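Local coordinates for protein probable M18 family aminopeptidase 1 (Thermotoga maritima, PDB 2GLF) that probably acts as a metal-dependent aminopeptidase of the M18 family, cleaving amino acids from the N-terminal ends of peptides, at residues H117-I122 / F275-I280; P96-K101 / I225-A230. One frame throughout, in Å; residues are numbered along the deposited sequence.

Interaction 1: residues H117-I122 / F275-I280. With MN (manganese (II) ion), chain F.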
# COMPACT_ATOMS: atom_id res chain seq x y z
N HIS A 117 11.99 -33.68 -6.83
CA HIS A 117 10.65 -33.15 -6.87
C HIS A 117 10.10 -33.66 -5.55
O HIS A 117 10.01 -34.87 -5.34
CB HIS A 117 9.89 -33.74 -8.05
CG HIS A 117 8.57 -33.10 -8.32
ND1 HIS A 117 7.62 -32.93 -7.34
CD2 HIS A 117 8.04 -32.60 -9.46
CE1 HIS A 117 6.55 -32.36 -7.86
NE2 HIS A 117 6.78 -32.15 -9.15
N TYR A 118 9.75 -32.75 -4.64
CA TYR A 118 9.27 -33.17 -3.33
C TYR A 118 7.93 -33.89 -3.35
O TYR A 118 7.07 -33.64 -4.19
CB TYR A 118 9.24 -31.99 -2.37
CG TYR A 118 8.16 -30.98 -2.62
CD1 TYR A 118 6.90 -31.11 -2.01
CD2 TYR A 118 8.38 -29.88 -3.43
CE1 TYR A 118 5.90 -30.15 -2.22
CE2 TYR A 118 7.39 -28.92 -3.64
CZ TYR A 118 6.16 -29.06 -3.03
OH TYR A 118 5.19 -28.11 -3.23
N TYR A 119 7.78 -34.82 -2.40
CA TYR A 119 6.59 -35.63 -2.25
C TYR A 119 5.89 -35.33 -0.94
O TYR A 119 6.51 -35.37 0.13
CB TYR A 119 6.99 -37.10 -2.29
CG TYR A 119 5.88 -38.06 -1.97
CD1 TYR A 119 5.00 -38.49 -2.96
CD2 TYR A 119 5.71 -38.55 -0.68
CE1 TYR A 119 3.99 -39.39 -2.67
CE2 TYR A 119 4.70 -39.45 -0.38
CZ TYR A 119 3.85 -39.87 -1.38
OH TYR A 119 2.87 -40.79 -1.09
N GLY A 120 4.60 -35.03 -1.00
CA GLY A 120 3.86 -34.74 0.21
C GLY A 120 4.08 -33.34 0.78
O GLY A 120 4.71 -32.48 0.14
N GLY A 121 3.58 -33.12 1.99
CA GLY A 121 3.70 -31.83 2.63
C GLY A 121 4.95 -31.53 3.44
O GLY A 121 4.86 -31.26 4.63
N ILE A 122 6.12 -31.57 2.81
CA ILE A 122 7.38 -31.25 3.49
C ILE A 122 7.37 -29.74 3.72
O ILE A 122 6.67 -29.02 3.01
CB ILE A 122 8.60 -31.57 2.60
CG1 ILE A 122 8.64 -30.60 1.41
CG2 ILE A 122 8.55 -33.00 2.11
CD1 ILE A 122 9.88 -30.69 0.55
N PHE A 275 -1.11 -48.87 3.61
CA PHE A 275 -1.17 -48.21 2.31
C PHE A 275 -0.03 -47.26 2.01
O PHE A 275 0.71 -46.84 2.90
CB PHE A 275 -2.48 -47.45 2.16
CG PHE A 275 -3.70 -48.33 2.22
CD1 PHE A 275 -4.35 -48.55 3.43
CD2 PHE A 275 -4.19 -48.94 1.07
CE1 PHE A 275 -5.48 -49.36 3.50
CE2 PHE A 275 -5.33 -49.76 1.12
CZ PHE A 275 -5.97 -49.97 2.34
N ASP A 276 0.09 -46.93 0.73
CA ASP A 276 1.11 -46.02 0.21
C ASP A 276 0.32 -44.88 -0.45
O ASP A 276 -0.88 -45.02 -0.68
CB ASP A 276 1.99 -46.83 -0.79
CG ASP A 276 2.67 -45.97 -1.86
OD1 ASP A 276 2.40 -46.23 -3.06
OD2 ASP A 276 3.49 -45.08 -1.54
N LYS A 277 0.96 -43.75 -0.71
CA LYS A 277 0.29 -42.63 -1.37
C LYS A 277 -0.70 -41.80 -0.53
O LYS A 277 -1.36 -40.93 -1.07
CB LYS A 277 -0.44 -43.12 -2.63
CG LYS A 277 0.36 -43.06 -3.92
CD LYS A 277 1.69 -43.78 -3.78
CE LYS A 277 2.43 -43.90 -5.11
NZ LYS A 277 2.89 -42.59 -5.64
N GLU A 278 -0.80 -42.06 0.77
CA GLU A 278 -1.74 -41.27 1.58
C GLU A 278 -1.31 -39.81 1.63
O GLU A 278 -2.15 -38.91 1.52
CB GLU A 278 -1.83 -41.82 3.00
CG GLU A 278 -1.25 -40.89 4.06
CD GLU A 278 -2.19 -39.78 4.48
OE1 GLU A 278 -1.74 -38.88 5.23
OE2 GLU A 278 -3.37 -39.81 4.07
N GLU A 279 -0.01 -39.59 1.80
CA GLU A 279 0.55 -38.24 1.88
C GLU A 279 0.29 -37.38 0.64
O GLU A 279 0.68 -36.21 0.62
CB GLU A 279 2.06 -38.29 2.13
CG GLU A 279 2.49 -38.78 3.52
CD GLU A 279 2.06 -37.87 4.66
OE1 GLU A 279 1.54 -36.77 4.40
OE2 GLU A 279 2.24 -38.25 5.82
N ILE A 280 -0.33 -37.94 -0.40
CA ILE A 280 -0.64 -37.16 -1.60
C ILE A 280 -2.11 -37.27 -2.00
O ILE A 280 -2.49 -36.87 -3.10
CB ILE A 280 0.26 -37.56 -2.83
CG1 ILE A 280 0.18 -39.06 -3.12
CG2 ILE A 280 1.70 -37.15 -2.57
CD1 ILE A 280 -1.06 -39.49 -3.90
MN MN F . 1.24 -36.93 7.02
O HOH W 1 1.42 -34.97 2.56
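Gly-120 and Glu-279 bring the two backbones closest, their CA atoms 5.1 Å apart, where the end of a strand meets a tight turn. No direct hydrogen bond joins the segments; instead Gly-120 CA offers a C-H to Glu-279 O at 3.5 Å. Glycine suits this place because its backbone angles, phi 78° and psi -170°, would set a CB against the carbonyl oxygen of Tyr-119, and a CB would also point close to Glu-279 CB. A water takes the N-H of Gly-121 and donates to Glu-279 OE1. Across the turn, Ile-280 N bonds back to Lys-277 O.

Tyr-119 carries most of the side-chain contact. Its CG lies anti to the backbone N (chi1 172°), which sends the side chain across the turn, crossing those of Glu-279 and Ile-280 at about a right angle. Ile-280 CG2 meets Tyr-119 CE1 at 3.2 Å, and Glu-279 CB meets CE2 of the same ring at 3.8 Å, both obliquely. This turn leaves the central mixed sheet and forms part of the two-metal centre of the M18 fold: Glu-279 OE2 binds manganese at 2.0 Å, alongside Asp-249 and His-425. Gly-121 O accepts from His-425 ND1, a second-shell bond that probably helps to orient the imidazole for the metal.

The phenol OH reaches past Lys-277 CA to hydrogen-bond Asp-94 OD1, an oxygen that also accepts Glu-279 N. An alanine at Tyr-119 removes ring and hydroxyl together, which would probably leave Asp-94 with one donor fewer and open a gap beside Ile-280 CG2 and Glu-279 CB. Ring and Glu-279 carboxylate are steeply inclined, the carboxylate turned to the metal.

Interaction 2: residues P96-K101 / I225-A230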
# COMPACT_ATOMS: atom_id res chain seq x y z
N PRO A 96 6.47 -37.96 3.77
CA PRO A 96 7.01 -36.87 2.96
C PRO A 96 8.50 -37.13 2.68
O PRO A 96 9.23 -37.61 3.56
CB PRO A 96 6.75 -35.64 3.83
CG PRO A 96 5.41 -35.97 4.43
CD PRO A 96 5.59 -37.43 4.84
N ARG A 97 8.93 -36.84 1.46
CA ARG A 97 10.31 -37.07 1.06
C ARG A 97 10.62 -36.23 -0.17
O ARG A 97 9.93 -35.25 -0.47
CB ARG A 97 10.48 -38.54 0.70
CG ARG A 97 9.44 -39.02 -0.33
CD ARG A 97 9.55 -40.51 -0.59
NE ARG A 97 8.24 -41.17 -0.70
CZ ARG A 97 7.51 -41.21 -1.81
NH1 ARG A 97 7.93 -40.64 -2.93
NH2 ARG A 97 6.34 -41.84 -1.80
N LEU A 98 11.68 -36.63 -0.87
CA LEU A 98 12.10 -35.97 -2.10
C LEU A 98 12.33 -37.11 -3.09
O LEU A 98 12.93 -38.13 -2.74
CB LEU A 98 13.40 -35.20 -1.91
CG LEU A 98 13.47 -34.03 -0.92
CD1 LEU A 98 14.89 -33.48 -0.90
CD2 LEU A 98 12.48 -32.95 -1.30
N ASP A 99 11.83 -36.96 -4.32
CA ASP A 99 12.01 -37.98 -5.35
C ASP A 99 12.92 -37.47 -6.45
O ASP A 99 12.78 -36.34 -6.90
CB ASP A 99 10.68 -38.37 -6.00
CG ASP A 99 9.73 -39.10 -5.06
OD1 ASP A 99 10.19 -39.72 -4.08
OD2 ASP A 99 8.51 -39.07 -5.34
N PHE A 100 13.86 -38.30 -6.89
CA PHE A 100 14.74 -37.94 -8.00
C PHE A 100 13.80 -37.77 -9.20
O PHE A 100 12.88 -38.57 -9.38
CB PHE A 100 15.70 -39.10 -8.31
CG PHE A 100 17.01 -39.06 -7.57
CD1 PHE A 100 17.13 -38.42 -6.34
CD2 PHE A 100 18.12 -39.72 -8.09
CE1 PHE A 100 18.34 -38.44 -5.65
CE2 PHE A 100 19.32 -39.75 -7.41
CZ PHE A 100 19.43 -39.10 -6.19
N LYS A 101 14.02 -36.75 -10.02
CA LYS A 101 13.18 -36.58 -11.21
C LYS A 101 13.59 -37.67 -12.20
O LYS A 101 14.59 -38.35 -12.00
CB LYS A 101 13.41 -35.21 -11.85
CG LYS A 101 12.67 -34.08 -11.18
CD LYS A 101 12.75 -32.82 -12.03
CE LYS A 101 11.95 -31.69 -11.41
NZ LYS A 101 12.16 -30.42 -12.17
N ILE A 225 13.86 -43.16 -7.08
CA ILE A 225 14.79 -42.86 -6.01
C ILE A 225 14.13 -41.90 -5.03
O ILE A 225 13.44 -40.97 -5.42
CB ILE A 225 16.09 -42.20 -6.53
CG1 ILE A 225 16.70 -43.05 -7.64
CG2 ILE A 225 17.08 -42.04 -5.39
CD1 ILE A 225 17.13 -44.42 -7.18
N GLU A 226 14.36 -42.13 -3.74
CA GLU A 226 13.79 -41.28 -2.72
C GLU A 226 14.90 -40.74 -1.81
O GLU A 226 15.75 -41.48 -1.33
CB GLU A 226 12.75 -42.07 -1.90
CG GLU A 226 11.69 -42.77 -2.76
CD GLU A 226 10.43 -43.16 -1.98
OE1 GLU A 226 10.51 -43.34 -0.74
OE2 GLU A 226 9.36 -43.30 -2.61
N VAL A 227 14.89 -39.42 -1.60
CA VAL A 227 15.89 -38.78 -0.75
C VAL A 227 15.29 -38.68 0.64
O VAL A 227 14.19 -38.20 0.81
CB VAL A 227 16.25 -37.36 -1.29
CG1 VAL A 227 17.22 -36.68 -0.35
CG2 VAL A 227 16.84 -37.48 -2.69
N VAL A 228 16.04 -39.14 1.63
CA VAL A 228 15.57 -39.16 3.01
C VAL A 228 16.66 -38.74 4.00
O VAL A 228 17.84 -38.94 3.73
CB VAL A 228 15.07 -40.58 3.35
CG1 VAL A 228 15.64 -41.05 4.69
CG2 VAL A 228 13.54 -40.60 3.35
N PRO A 229 16.28 -38.16 5.15
CA PRO A 229 17.27 -37.73 6.14
C PRO A 229 18.13 -38.86 6.72
O PRO A 229 17.64 -39.95 7.00
CB PRO A 229 16.42 -37.03 7.20
CG PRO A 229 15.13 -37.74 7.11
CD PRO A 229 14.92 -37.88 5.62
N ALA A 230 19.42 -38.58 6.89
CA ALA A 230 20.37 -39.55 7.40
C ALA A 230 20.32 -39.65 8.92
O ALA A 230 21.21 -40.24 9.54
CB ALA A 230 21.77 -39.19 6.94
O HOH W 2 13.11 -41.28 -9.54
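Phe-100 lies flat against Ile-225, whose CG2 sits 3.5 Å from the ring centroid and only 4° off the ring normal, a CH-pi contact over the face. The beta-branched isoleucine suits the place: CG2, anti to the backbone N, covers the ring centre while CB rests near CG of the phenylalanine. Val-227 comes to the same ring from another direction, its CG2 near the ring plane and 3.5 Å from Phe-100 CE1 at the edge. Beside this, Leu-98 CB packs on Val-227 CB, and strand 185-189 adds Leu-186 against Phe-100 and Val-227.

These residues lie on one side of two central neighbours, strands 97-108 and 223-229, of a six-stranded antiparallel sheet, probably the core of the domain through which M18 peptidases pair their subunits. Leu-98 and Val-227 are a hydrogen-bonded pair: Val-227 N reaches Leu-98 O at 2.6 Å and 173°, whereas the return bond from Leu-98 N is weak. Asp-99 and Glu-226 form the adjoining non-hydrogen-bonded pair, and Phe-100 N bonds to Ile-225 O at 3.1 Å.

On the other side of the sheet the contact turns polar. The Glu-226 carboxylate lies over one face of the Arg-97 guanidinium, their planes 17° apart, so OE2 pairs with NH1 (3.0 Å) by charge alone, with no N-H aimed at it. Asp-99 OD1 instead takes an N-H from Arg-97 NH1 at 2.7 Å, near the guanidinium plane and on the oxygen's syn lone pair. The two acid oxygens, OD1 of Asp-99 and OE2 of Glu-226, are 4.0 Å apart, a repulsion that the shared arginine probably offsets. Arg-97 also makes a cation-pi contact with Tyr-119, and Asp-99 OD2 a salt bridge with Lys-362 of the second subunit.

From the N terminus, segment 96-101 comes first and 117-122 follows on the next strand. Interaction 2 closes its loop when the chain returns at 225-230; interaction 1 closes later, at 275-280, so the two loops cross. Strands 97-108 and 111-119 are sheet neighbours, joined by probable backbone hydrogen bonds from Tyr-119 N to Arg-97 O and from His-117 N to Asp-99 O. Interaction 2 thus lies within the antiparallel sheet, between two of its strands, while interaction 1 ties the adjacent strand's end to the loop after strand 270-275 of the mixed sheet. Pro-96, packed on Glu-279, gives a further touch between them, and both contacts also reach the second subunit.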